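Local structure of farnesyltransferase, putative (Trypanosoma cruzi, 3WCA) at residues 155-160 / 200-205; 207-212 / 232-237; 248-253 / 299-304; 79-84 / 145-150. The protein probably catalyses the magnesium-dependent condensation of two farnesyl diphosphate molecules into squalene, the step that commits isoprenoids to sterol synthesis. The protein carries 1 engineered substitution. One frame throughout, in Å; residues are numbered along the deposited sequence.

Interaction 1 of 4, residues 155-160 / 200-205; sequences ADYDLY and LQKTNI. With FPS (S-[(2E,6E)-3,7,11-trimethyldodeca-2,6,10-trienyl] trihydrogen thiodiphosphate), chain E.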
# COMPACT_ATOMS: atom_id res chain seq x y z
N ALA A 155 -5.38 14.81 -7.84
CA ALA A 155 -4.11 14.63 -8.54
C ALA A 155 -3.03 14.48 -7.48
O ALA A 155 -2.15 13.62 -7.60
CB ALA A 155 -3.82 15.85 -9.42
N ASP A 156 -3.09 15.32 -6.45
CA ASP A 156 -2.14 15.26 -5.34
C ASP A 156 -2.27 13.89 -4.67
O ASP A 156 -1.27 13.22 -4.42
CB ASP A 156 -2.45 16.34 -4.28
CG ASP A 156 -2.09 17.75 -4.72
OD1 ASP A 156 -2.57 18.70 -4.06
OD2 ASP A 156 -1.32 17.94 -5.69
N TYR A 157 -3.51 13.49 -4.37
CA TYR A 157 -3.80 12.21 -3.72
C TYR A 157 -3.14 11.07 -4.52
O TYR A 157 -2.36 10.31 -3.98
CB TYR A 157 -5.32 12.03 -3.65
CG TYR A 157 -5.85 10.76 -2.98
CD1 TYR A 157 -5.31 10.28 -1.78
CD2 TYR A 157 -6.98 10.11 -3.49
CE1 TYR A 157 -5.89 9.19 -1.10
CE2 TYR A 157 -7.56 9.03 -2.83
CZ TYR A 157 -7.01 8.57 -1.64
OH TYR A 157 -7.63 7.52 -0.98
N ASP A 158 -3.46 11.00 -5.81
CA ASP A 158 -2.90 9.99 -6.69
C ASP A 158 -1.38 10.01 -6.77
O ASP A 158 -0.73 8.97 -6.73
CB ASP A 158 -3.46 10.15 -8.10
CG ASP A 158 -4.83 9.53 -8.24
OD1 ASP A 158 -5.54 9.41 -7.23
OD2 ASP A 158 -5.20 9.16 -9.37
N LEU A 159 -0.79 11.20 -6.88
CA LEU A 159 0.66 11.29 -6.98
C LEU A 159 1.34 10.86 -5.69
O LEU A 159 2.35 10.16 -5.73
CB LEU A 159 1.10 12.71 -7.37
CG LEU A 159 2.60 12.94 -7.59
CD1 LEU A 159 3.10 12.06 -8.75
CD2 LEU A 159 2.88 14.44 -7.87
N TYR A 160 0.78 11.26 -4.55
CA TYR A 160 1.37 10.87 -3.28
C TYR A 160 1.30 9.34 -3.11
O TYR A 160 2.23 8.72 -2.59
CB TYR A 160 0.66 11.55 -2.10
CG TYR A 160 1.22 11.13 -0.75
CD1 TYR A 160 2.42 11.65 -0.28
CD2 TYR A 160 0.57 10.15 0.02
CE1 TYR A 160 2.97 11.22 0.94
CE2 TYR A 160 1.11 9.71 1.23
CZ TYR A 160 2.31 10.24 1.68
OH TYR A 160 2.86 9.79 2.86
N LEU A 200 -4.09 -0.69 -2.85
CA LEU A 200 -3.75 -1.05 -1.48
C LEU A 200 -3.62 0.19 -0.60
O LEU A 200 -4.18 0.24 0.49
CB LEU A 200 -2.43 -1.84 -1.41
CG LEU A 200 -2.27 -3.17 -2.17
CD1 LEU A 200 -0.98 -3.87 -1.70
CD2 LEU A 200 -3.49 -4.06 -1.92
N GLN A 201 -2.86 1.18 -1.07
CA GLN A 201 -2.64 2.37 -0.27
C GLN A 201 -3.95 3.08 0.02
O GLN A 201 -4.21 3.47 1.14
CB GLN A 201 -1.65 3.31 -0.98
CG GLN A 201 -1.18 4.50 -0.13
CD GLN A 201 -0.47 4.08 1.16
OE1 GLN A 201 0.37 3.19 1.16
NE2 GLN A 201 -0.81 4.74 2.27
N LYS A 202 -4.80 3.23 -1.00
CA LYS A 202 -6.06 3.94 -0.81
C LYS A 202 -7.01 3.23 0.14
O LYS A 202 -7.68 3.88 0.95
CB LYS A 202 -6.73 4.18 -2.17
CG LYS A 202 -5.99 5.21 -3.03
CD LYS A 202 -6.81 5.66 -4.23
CE LYS A 202 -6.06 6.66 -5.09
NZ LYS A 202 -6.85 7.09 -6.28
N THR A 203 -7.08 1.90 0.07
CA THR A 203 -7.96 1.17 0.97
C THR A 203 -7.47 1.37 2.40
O THR A 203 -8.27 1.52 3.32
CB THR A 203 -8.01 -0.33 0.63
OG1 THR A 203 -8.46 -0.49 -0.72
CG2 THR A 203 -8.98 -1.06 1.55
N ASN A 204 -6.16 1.42 2.60
CA ASN A 204 -5.67 1.64 3.94
C ASN A 204 -5.94 3.06 4.39
O ASN A 204 -6.35 3.28 5.52
CB ASN A 204 -4.17 1.33 4.05
CG ASN A 204 -3.86 -0.16 3.90
OD1 ASN A 204 -4.75 -1.01 4.01
ND2 ASN A 204 -2.60 -0.48 3.64
N ILE A 205 -5.73 4.04 3.51
CA ILE A 205 -5.98 5.44 3.87
C ILE A 205 -7.45 5.63 4.27
O ILE A 205 -7.76 6.37 5.21
CB ILE A 205 -5.59 6.38 2.69
CG1 ILE A 205 -4.08 6.62 2.70
CG2 ILE A 205 -6.34 7.73 2.80
CD1 ILE A 205 -3.55 7.39 1.49
C1 FPS E . 1.64 -0.32 4.46
S1 FPS E . 2.89 -1.32 5.41
C2 FPS E . 2.05 -0.26 2.95
C3 FPS E . 1.26 -0.27 1.80
C4 FPS E . -0.25 -0.35 1.80
C5 FPS E . 1.99 -0.22 0.48
C6 FPS E . 2.72 -1.51 -0.00
C7 FPS E . 2.48 -1.62 -1.49
C8 FPS E . 2.63 -2.71 -2.26
C10 FPS E . 2.33 -2.53 -3.76
C9 FPS E . 3.06 -4.08 -1.72
C11 FPS E . 1.83 -3.81 -4.40
C12 FPS E . 2.04 -3.72 -5.89
C13 FPS E . 2.32 -4.75 -6.71
C14 FPS E . 2.47 -6.20 -6.23
C15 FPS E . 2.48 -4.45 -8.20
PA FPS E . 2.18 -3.23 5.74
O1A FPS E . 1.72 -3.87 4.39
O2A FPS E . 3.31 -4.03 6.34
O3A FPS E . 1.06 -3.39 6.98
PB FPS E . -0.37 -2.60 7.42
O1B FPS E . -1.47 -3.63 7.82
O2B FPS E . -0.10 -1.71 8.69
O3B FPS E . -0.95 -1.80 6.18
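The phenol ring of Tyr157 packs against both Ile205 and the stem of Lys202: at its edge, close to the ring plane, lies the end methyl of Ile205, with CE1 of Tyr157 3.9 Å from CD1 of Ile205. The methylenes of Lys202 run obliquely past the same ring; CE of Lys202 is 3.6 Å from Tyr157 CE2, and CG of Lys202 is 3.5 Å from Tyr157 OH. With CG anti to the backbone N (chi1 -179°), Tyr157 carries its ring across the gap between two helices whose axes stay 11.1 Å apart at their closest and whose directions differ by 116°. Lys202 answers from helix 191-207; its chain, extended beyond CG, spans the gap and brings the amine to Asp158, next to Tyr157. There NZ of Lys202 donates to OD1 of Asp158 over 2.8 Å, arriving from above the carboxylate plane (38° out of it). Asp256 adds a second salt bridge to that amine, and His260 NE2 a hydrogen bond.

Helix 191-207 turns other residues to the farnesyl thiodiphosphate: Leu200 CD1 packs 3.8 Å from FPS C8, and Gln201 OE1 lies 3.6 Å from FPS C3. On helix 154-179, Tyr160 OH is hydrogen-bonded to Glu71, a magnesium ligand. The contact thus ties together two helices that also serve the substrate pocket and the metal site. Chemically, it pairs a lysine stem crossing a tyrosine at a slant with a buried amine held by three partners, two of them carboxylates that would offset its positive charge.

Interaction 2 of 4, residues 207-212 / 232-237; sequences RDFYED and DDLHAF
Phe209 meets Leu234 and Phe237 in a buried aromatic and aliphatic cluster where the short helix 209-213 faces a 3-10 turn; this is core packing about 14 Å from the bound thiodiphosphate, measured from the Phe209 side chain. Leu234 CG lies at the edge of the Phe209 ring, near its plane, 3.8 Å from Phe209 CE1, while Phe237 CB comes within 4.1 Å of Phe209 CE2. In turn Phe209 CZ reaches the edge of the Phe237 ring, 4.1 Å from Phe237 CD2, and the two side chains cross at about a right angle. The backbone takes part as well, since Leu234 O lies in the plane of the Phe209 ring, at its edge, 4.0 Å from CZ of Phe209.

Polar bonds lie within each segment, apart from the packed side chains. Asp208 leaves helical geometry and separates helix 191-207 from helix 209-213; Arg207 grips its carboxylate side-on, NE to OD1 at 2.7 Å and NH2 to OD2 at 2.9 Å. This two-nitrogen grip, one bond to each oxygen, would restrict rotation of the carboxylate. Across the contact, Asp233 OD1 accepts from the backbone N of His235 at 3.1 Å, an Asx turn that leads into the 3-10 segment.

Among the surrounding elements, Trp222 and Phe301 also meet the Phe209 ring, with planes turned by about 45° and 75° respectively. Phe237 continues the packing onto Ala246 and Cys249 of helix 243-258, whereas Leu234 rests on Val220 of a loop.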
# COMPACT_ATOMS: atom_id res chain seq x y z
N ARG A 207 -9.55 3.16 5.40
CA ARG A 207 -9.78 2.41 6.64
C ARG A 207 -9.20 3.10 7.88
O ARG A 207 -9.82 3.06 8.94
CB ARG A 207 -9.17 1.00 6.57
CG ARG A 207 -9.33 0.17 7.88
CD ARG A 207 -8.24 -0.92 8.05
NE ARG A 207 -6.89 -0.35 8.00
CZ ARG A 207 -5.79 -1.04 7.71
NH1 ARG A 207 -5.87 -2.34 7.44
NH2 ARG A 207 -4.60 -0.42 7.64
N ASP A 208 -8.03 3.72 7.73
CA ASP A 208 -7.36 4.36 8.86
C ASP A 208 -7.68 5.83 9.12
O ASP A 208 -6.98 6.49 9.87
CB ASP A 208 -5.84 4.20 8.72
CG ASP A 208 -5.39 2.75 8.68
OD1 ASP A 208 -6.12 1.89 9.22
OD2 ASP A 208 -4.31 2.46 8.11
N PHE A 209 -8.74 6.34 8.50
CA PHE A 209 -9.11 7.74 8.70
C PHE A 209 -9.13 8.21 10.15
O PHE A 209 -8.44 9.16 10.51
CB PHE A 209 -10.49 8.04 8.09
CG PHE A 209 -10.98 9.44 8.36
CD1 PHE A 209 -10.56 10.50 7.58
CD2 PHE A 209 -11.83 9.69 9.43
CE1 PHE A 209 -10.99 11.80 7.85
CE2 PHE A 209 -12.26 10.99 9.71
CZ PHE A 209 -11.84 12.04 8.92
N TYR A 210 -9.93 7.56 10.99
CA TYR A 210 -10.04 7.96 12.39
C TYR A 210 -8.72 7.92 13.14
O TYR A 210 -8.34 8.88 13.81
CB TYR A 210 -11.05 7.08 13.13
CG TYR A 210 -11.38 7.57 14.52
CD1 TYR A 210 -12.03 8.78 14.72
CD2 TYR A 210 -11.05 6.81 15.65
CE1 TYR A 210 -12.35 9.23 16.00
CE2 TYR A 210 -11.36 7.25 16.93
CZ TYR A 210 -12.01 8.46 17.10
OH TYR A 210 -12.33 8.89 18.37
N GLU A 211 -8.04 6.79 13.03
CA GLU A 211 -6.75 6.61 13.69
C GLU A 211 -5.77 7.69 13.24
O GLU A 211 -5.01 8.22 14.04
CB GLU A 211 -6.20 5.23 13.33
CG GLU A 211 -4.81 4.93 13.88
CD GLU A 211 -4.30 3.59 13.39
OE1 GLU A 211 -5.04 2.59 13.53
OE2 GLU A 211 -3.17 3.54 12.86
N ASP A 212 -5.79 8.02 11.95
CA ASP A 212 -4.88 9.03 11.44
C ASP A 212 -5.21 10.45 11.90
O ASP A 212 -4.31 11.21 12.28
CB ASP A 212 -4.85 9.00 9.91
CG ASP A 212 -4.20 7.73 9.35
OD1 ASP A 212 -3.36 7.14 10.07
OD2 ASP A 212 -4.50 7.34 8.21
N ASP A 232 -16.45 21.51 5.64
CA ASP A 232 -15.44 22.56 5.59
C ASP A 232 -14.35 22.17 6.58
O ASP A 232 -13.24 22.68 6.52
CB ASP A 232 -16.05 23.91 5.99
CG ASP A 232 -17.03 24.45 4.95
OD1 ASP A 232 -16.61 24.70 3.80
OD2 ASP A 232 -18.22 24.63 5.29
N ASP A 233 -14.69 21.27 7.50
CA ASP A 233 -13.75 20.79 8.50
C ASP A 233 -13.80 19.27 8.56
O ASP A 233 -14.77 18.68 9.03
CB ASP A 233 -14.08 21.37 9.88
CG ASP A 233 -13.22 20.76 10.98
OD1 ASP A 233 -12.09 20.32 10.68
OD2 ASP A 233 -13.67 20.71 12.15
N LEU A 234 -12.73 18.64 8.08
CA LEU A 234 -12.60 17.20 8.05
C LEU A 234 -12.85 16.61 9.44
O LEU A 234 -13.51 15.57 9.58
CB LEU A 234 -11.20 16.84 7.55
CG LEU A 234 -10.96 15.50 6.87
CD1 LEU A 234 -11.99 15.25 5.78
CD2 LEU A 234 -9.55 15.51 6.28
N HIS A 235 -12.33 17.28 10.46
CA HIS A 235 -12.50 16.83 11.84
C HIS A 235 -13.97 16.72 12.26
O HIS A 235 -14.27 16.15 13.31
CB HIS A 235 -11.78 17.79 12.80
CG HIS A 235 -10.29 17.64 12.80
ND1 HIS A 235 -9.50 17.98 11.72
CD2 HIS A 235 -9.44 17.22 13.77
CE1 HIS A 235 -8.23 17.78 12.03
NE2 HIS A 235 -8.17 17.31 13.26
N ALA A 236 -14.88 17.25 11.45
CA ALA A 236 -16.30 17.19 11.78
C ALA A 236 -16.85 15.77 11.66
O ALA A 236 -17.84 15.43 12.30
CB ALA A 236 -17.09 18.13 10.86
N PHE A 237 -16.20 14.95 10.84
CA PHE A 237 -16.63 13.57 10.64
C PHE A 237 -16.50 12.72 11.89
O PHE A 237 -16.98 11.58 11.94
CB PHE A 237 -15.82 12.92 9.50
CG PHE A 237 -16.09 13.52 8.14
CD1 PHE A 237 -17.20 14.34 7.93
CD2 PHE A 237 -15.27 13.22 7.07
CE1 PHE A 237 -17.48 14.86 6.67
CE2 PHE A 237 -15.53 13.73 5.80
CZ PHE A 237 -16.64 14.55 5.60

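Interaction 3 of 4, residues 248-253 / 299-304; sequences ECLNAM and DVFHTK
CD2 of Leu250 meets Val300 and also the Phe301 ring, while CB of Leu250 meets the ring alone. A chi1 of 159°, which sets CG roughly opposite the backbone N, acts together with a chi2 of 59° to extend CD2 toward Val300, in the turn after helix 274-294. There CD2 of Leu250 and CG2 of Val300 come tip to tip at 4.0 Å. Val300 CB stands equally far, 4.0 Å, from Leu250 CD2, so the methyl bears on the branch point of the valine as well as on its end.

Phe301 approaches nearer the helix backbone. Its first torsion, -64°, places CG beside its own N, and the ring then extends to the root of the leucine: Phe301 CZ is 3.7 Å from Leu250 CB, and Phe301 CE2 is 3.9 Å from the same carbon. CB meets the ring obliquely. All three side chains are buried and the interface between the segments is wholly apolar. Further along the turn, His302 folds back so that one ring face lies under the carbonyl oxygen of Asp299, 3.7 Å from its plane and over its centre.

Helix 243-258 therefore packs here against the link between helices 274-294 and 309-318. Asn251 ND2 is hydrogen-bonded to Asn296 OD1 just after helix 274-294, while Leu250 and Met253 both touch Ile206 on helix 191-207.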
# COMPACT_ATOMS: atom_id res chain seq x y z
N GLU A 248 -21.21 9.89 3.31
CA GLU A 248 -21.27 10.20 1.88
C GLU A 248 -19.87 10.46 1.34
O GLU A 248 -19.56 10.13 0.19
CB GLU A 248 -22.16 11.44 1.63
CG GLU A 248 -23.65 11.19 1.85
CD GLU A 248 -24.53 12.40 1.52
OE1 GLU A 248 -25.77 12.26 1.63
OE2 GLU A 248 -23.99 13.48 1.17
N CYS A 249 -19.03 11.08 2.16
CA CYS A 249 -17.67 11.36 1.73
C CYS A 249 -16.88 10.04 1.75
O CYS A 249 -16.10 9.77 0.84
CB CYS A 249 -17.03 12.38 2.67
SG CYS A 249 -15.32 12.74 2.26
N LEU A 250 -17.09 9.23 2.78
CA LEU A 250 -16.45 7.92 2.88
C LEU A 250 -16.80 7.14 1.62
O LEU A 250 -15.93 6.51 1.01
CB LEU A 250 -16.97 7.16 4.10
CG LEU A 250 -16.81 5.62 4.10
CD1 LEU A 250 -15.33 5.26 3.98
CD2 LEU A 250 -17.39 5.03 5.40
N ASN A 251 -18.06 7.20 1.22
CA ASN A 251 -18.48 6.48 0.02
C ASN A 251 -17.84 7.01 -1.25
O ASN A 251 -17.59 6.26 -2.19
CB ASN A 251 -20.01 6.48 -0.11
CG ASN A 251 -20.67 5.61 0.93
OD1 ASN A 251 -20.00 4.77 1.55
ND2 ASN A 251 -21.97 5.79 1.13
N ALA A 252 -17.57 8.31 -1.28
CA ALA A 252 -16.93 8.92 -2.45
C ALA A 252 -15.48 8.48 -2.49
O ALA A 252 -14.88 8.38 -3.56
CB ALA A 252 -17.01 10.45 -2.38
N MET A 253 -14.90 8.22 -1.33
CA MET A 253 -13.51 7.78 -1.30
C MET A 253 -13.45 6.36 -1.87
O MET A 253 -12.59 6.05 -2.70
CB MET A 253 -12.98 7.80 0.13
CG MET A 253 -12.80 9.21 0.68
SD MET A 253 -11.44 10.16 -0.06
CE MET A 253 -10.03 9.19 0.45
N ASP A 299 -18.99 3.16 11.15
CA ASP A 299 -18.09 2.76 12.22
C ASP A 299 -16.67 3.20 11.89
O ASP A 299 -15.83 3.34 12.77
CB ASP A 299 -18.10 1.23 12.41
CG ASP A 299 -19.40 0.73 13.03
OD1 ASP A 299 -20.07 1.52 13.71
OD2 ASP A 299 -19.73 -0.47 12.85
N VAL A 300 -16.42 3.40 10.61
CA VAL A 300 -15.11 3.84 10.14
C VAL A 300 -14.67 5.13 10.83
O VAL A 300 -13.47 5.40 10.96
CB VAL A 300 -15.16 4.07 8.59
CG1 VAL A 300 -13.92 4.82 8.12
CG2 VAL A 300 -15.28 2.73 7.87
N PHE A 301 -15.62 5.93 11.30
CA PHE A 301 -15.27 7.20 11.91
C PHE A 301 -15.02 7.19 13.41
O PHE A 301 -14.88 8.25 14.02
CB PHE A 301 -16.31 8.25 11.52
CG PHE A 301 -16.31 8.54 10.04
CD1 PHE A 301 -15.27 9.25 9.46
CD2 PHE A 301 -17.32 8.04 9.22
CE1 PHE A 301 -15.24 9.45 8.07
CE2 PHE A 301 -17.28 8.24 7.83
CZ PHE A 301 -16.24 8.94 7.26
N HIS A 302 -14.94 6.01 14.00
CA HIS A 302 -14.65 5.91 15.43
C HIS A 302 -13.86 4.63 15.80
O HIS A 302 -13.61 4.38 16.97
CB HIS A 302 -15.93 6.01 16.26
CG HIS A 302 -16.87 4.86 16.09
ND1 HIS A 302 -16.53 3.57 16.43
CD2 HIS A 302 -18.15 4.81 15.65
CE1 HIS A 302 -17.56 2.77 16.21
NE2 HIS A 302 -18.56 3.50 15.74
N THR A 303 -13.47 3.85 14.80
CA THR A 303 -12.70 2.64 15.07
C THR A 303 -12.15 2.02 13.79
O THR A 303 -12.54 2.42 12.69
CB THR A 303 -13.55 1.57 15.76
OG1 THR A 303 -12.68 0.54 16.28
CG2 THR A 303 -14.50 0.94 14.78
N LYS A 304 -11.26 1.04 13.93
CA LYS A 304 -10.69 0.38 12.76
C LYS A 304 -11.54 -0.82 12.37
O LYS A 304 -11.73 -1.74 13.16
CB LYS A 304 -9.27 -0.13 13.01
CG LYS A 304 -8.66 -0.71 11.74
CD LYS A 304 -7.49 -1.63 11.99
CE LYS A 304 -6.29 -0.90 12.53
NZ LYS A 304 -5.15 -1.86 12.64

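Interaction 4 of 4, residues 79-84 / 145-150; sequences EFKLRE and DFLTRK. Engineered in segment 79-84: Glu79 (natural residue Asp).
Lys81 turns its CG beside its own backbone N (chi1 -61°) and then runs straight to the amine, while Leu147 has an unstaggered chi1 of -97°, and with it both methyls lie against that stem. The two side chains cross at about a right angle. CD1 of Leu147 does most of the touching: it sits 3.6 Å from CB of Lys81 and 3.7 Å from CD of Lys81, so it bears on the stem at two carbons. The second methyl is looser, with Leu147 CD2 4.2 Å from Lys81 CD. Leu82 adds a marginal apolar touch on the more exposed side, its CD2 4.5 Å from Leu147 CB.

Beyond this apolar stem, the amine of Lys81 donates to the backbone oxygens of Glu71 and Asp73. Glu71 and Asp72, with Asp68, bind magnesium in the aspartate-rich DxxED motif characteristic of squalene synthases. Lys81 thus joins helix 78-84 to the end of the metal-binding helix 51-72, and the side chain of Leu147 lies about 4 Å from that of Glu71.

Arg149 folds back on Asp145, its NH2 meeting Asp145 OD2 at 2.6 Å, on the syn side and 23° out of the carboxylate plane. One face of that guanidinium is covered by Phe146, with CE1 of Phe146 3.6 Å above the plane and over its centre. NH1 of Arg149 forms a further salt bridge with Asp156 on helix 154-179.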
# COMPACT_ATOMS: atom_id res chain seq x y z
N GLU A 79 13.56 20.19 8.06
CA GLU A 79 14.79 20.42 7.32
C GLU A 79 15.71 19.21 7.52
O GLU A 79 16.54 18.90 6.66
CB GLU A 79 15.49 21.74 7.76
CG GLU A 79 16.31 21.70 9.06
CD GLU A 79 15.54 22.15 10.29
OE1 GLU A 79 14.40 22.65 10.14
OE2 GLU A 79 16.07 22.02 11.41
N PHE A 80 15.55 18.51 8.63
CA PHE A 80 16.35 17.32 8.88
C PHE A 80 15.95 16.24 7.86
O PHE A 80 16.79 15.50 7.36
CB PHE A 80 16.11 16.78 10.29
CG PHE A 80 16.78 15.45 10.56
CD1 PHE A 80 18.07 15.40 11.08
CD2 PHE A 80 16.14 14.26 10.23
CE1 PHE A 80 18.71 14.17 11.28
CE2 PHE A 80 16.78 13.03 10.42
CZ PHE A 80 18.07 12.98 10.95
N LYS A 81 14.65 16.16 7.56
CA LYS A 81 14.15 15.16 6.63
C LYS A 81 14.46 15.51 5.18
O LYS A 81 14.81 14.64 4.38
CB LYS A 81 12.63 14.99 6.80
CG LYS A 81 12.22 14.52 8.20
CD LYS A 81 10.71 14.57 8.35
CE LYS A 81 10.25 14.16 9.75
NZ LYS A 81 8.76 14.30 9.84
N LEU A 82 14.35 16.79 4.83
CA LEU A 82 14.65 17.23 3.47
C LEU A 82 16.14 17.08 3.20
O LEU A 82 16.58 17.00 2.05
CB LEU A 82 14.23 18.69 3.29
CG LEU A 82 12.75 18.98 3.51
CD1 LEU A 82 12.47 20.47 3.33
CD2 LEU A 82 11.92 18.15 2.52
N ARG A 83 16.92 17.03 4.27
CA ARG A 83 18.36 16.90 4.17
C ARG A 83 18.78 15.43 4.01
O ARG A 83 19.48 15.07 3.07
CB ARG A 83 19.01 17.49 5.43
CG ARG A 83 20.54 17.49 5.44
CD ARG A 83 21.07 17.73 6.86
NE ARG A 83 20.49 18.92 7.47
CZ ARG A 83 20.06 18.98 8.73
NH1 ARG A 83 20.14 17.92 9.52
NH2 ARG A 83 19.54 20.11 9.20
N GLU A 84 18.33 14.59 4.94
CA GLU A 84 18.69 13.17 4.95
C GLU A 84 18.05 12.27 3.89
O GLU A 84 18.73 11.43 3.30
CB GLU A 84 18.39 12.60 6.34
CG GLU A 84 19.17 13.24 7.50
CD GLU A 84 20.67 12.97 7.43
OE1 GLU A 84 21.07 11.86 7.01
OE2 GLU A 84 21.46 13.86 7.83
N ASP A 145 8.69 16.12 -1.35
CA ASP A 145 7.74 17.02 -1.98
C ASP A 145 6.50 17.21 -1.11
O ASP A 145 6.04 18.34 -0.92
CB ASP A 145 7.33 16.50 -3.36
CG ASP A 145 6.34 17.42 -4.07
OD1 ASP A 145 6.39 18.65 -3.85
OD2 ASP A 145 5.51 16.92 -4.87
N PHE A 146 5.96 16.12 -0.58
CA PHE A 146 4.76 16.20 0.25
C PHE A 146 5.01 16.44 1.73
O PHE A 146 4.08 16.46 2.52
CB PHE A 146 3.89 14.95 0.07
CG PHE A 146 3.12 14.94 -1.22
CD1 PHE A 146 1.99 15.74 -1.38
CD2 PHE A 146 3.57 14.19 -2.30
CE1 PHE A 146 1.32 15.79 -2.59
CE2 PHE A 146 2.90 14.23 -3.53
CZ PHE A 146 1.77 15.04 -3.67
N LEU A 147 6.27 16.62 2.11
CA LEU A 147 6.57 16.91 3.51
C LEU A 147 6.42 18.42 3.66
O LEU A 147 6.21 18.93 4.76
CB LEU A 147 8.00 16.49 3.87
CG LEU A 147 8.19 15.14 4.54
CD1 LEU A 147 9.67 14.93 4.80
CD2 LEU A 147 7.42 15.08 5.85
N THR A 148 6.52 19.12 2.53
CA THR A 148 6.41 20.57 2.51
C THR A 148 5.07 21.09 1.96
O THR A 148 4.95 22.26 1.59
CB THR A 148 7.59 21.19 1.70
OG1 THR A 148 7.40 22.61 1.58
CG2 THR A 148 7.68 20.57 0.31
N ARG A 149 4.07 20.21 1.90
CA ARG A 149 2.74 20.62 1.42
C ARG A 149 1.66 19.58 1.69
O ARG A 149 1.94 18.43 2.00
CB ARG A 149 2.77 20.94 -0.08
CG ARG A 149 3.22 19.80 -0.96
CD ARG A 149 2.48 19.86 -2.29
NE ARG A 149 3.14 19.12 -3.36
CZ ARG A 149 2.52 18.68 -4.45
NH1 ARG A 149 1.22 18.91 -4.60
NH2 ARG A 149 3.20 18.02 -5.38
N LYS A 150 0.41 20.02 1.57
CA LYS A 150 -0.75 19.16 1.81
C LYS A 150 -1.23 18.44 0.56
O LYS A 150 -0.75 18.68 -0.55
CB LYS A 150 -1.92 19.99 2.36
CG LYS A 150 -1.95 20.19 3.86
CD LYS A 150 -1.26 21.46 4.28
CE LYS A 150 -1.40 21.69 5.78
NZ LYS A 150 -0.81 22.99 6.21

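Along the chain the contacts follow in series, 4, 1, 2 and 3, each closing before the next opens, within the all-helical squalene/phytoene synthase fold. Interactions 2 and 3 are closest, their centres 8 Å apart, and meet where the Phe209 and Phe301 rings pack together. Interaction 1 lies 15 Å from each and only 8 Å from the centre of the chain; it runs into interaction 2 through the sequence and touches interaction 3 where Tyr157 meets Met253. Interaction 4 is 18 Å from interaction 1 and 29 Å from interaction 3. It meets interaction 1 directly, through Arg149 with Asp156 and Phe146 with Tyr160. The series runs from near the magnesium site, past the substrate analogue, to buried packing away from both.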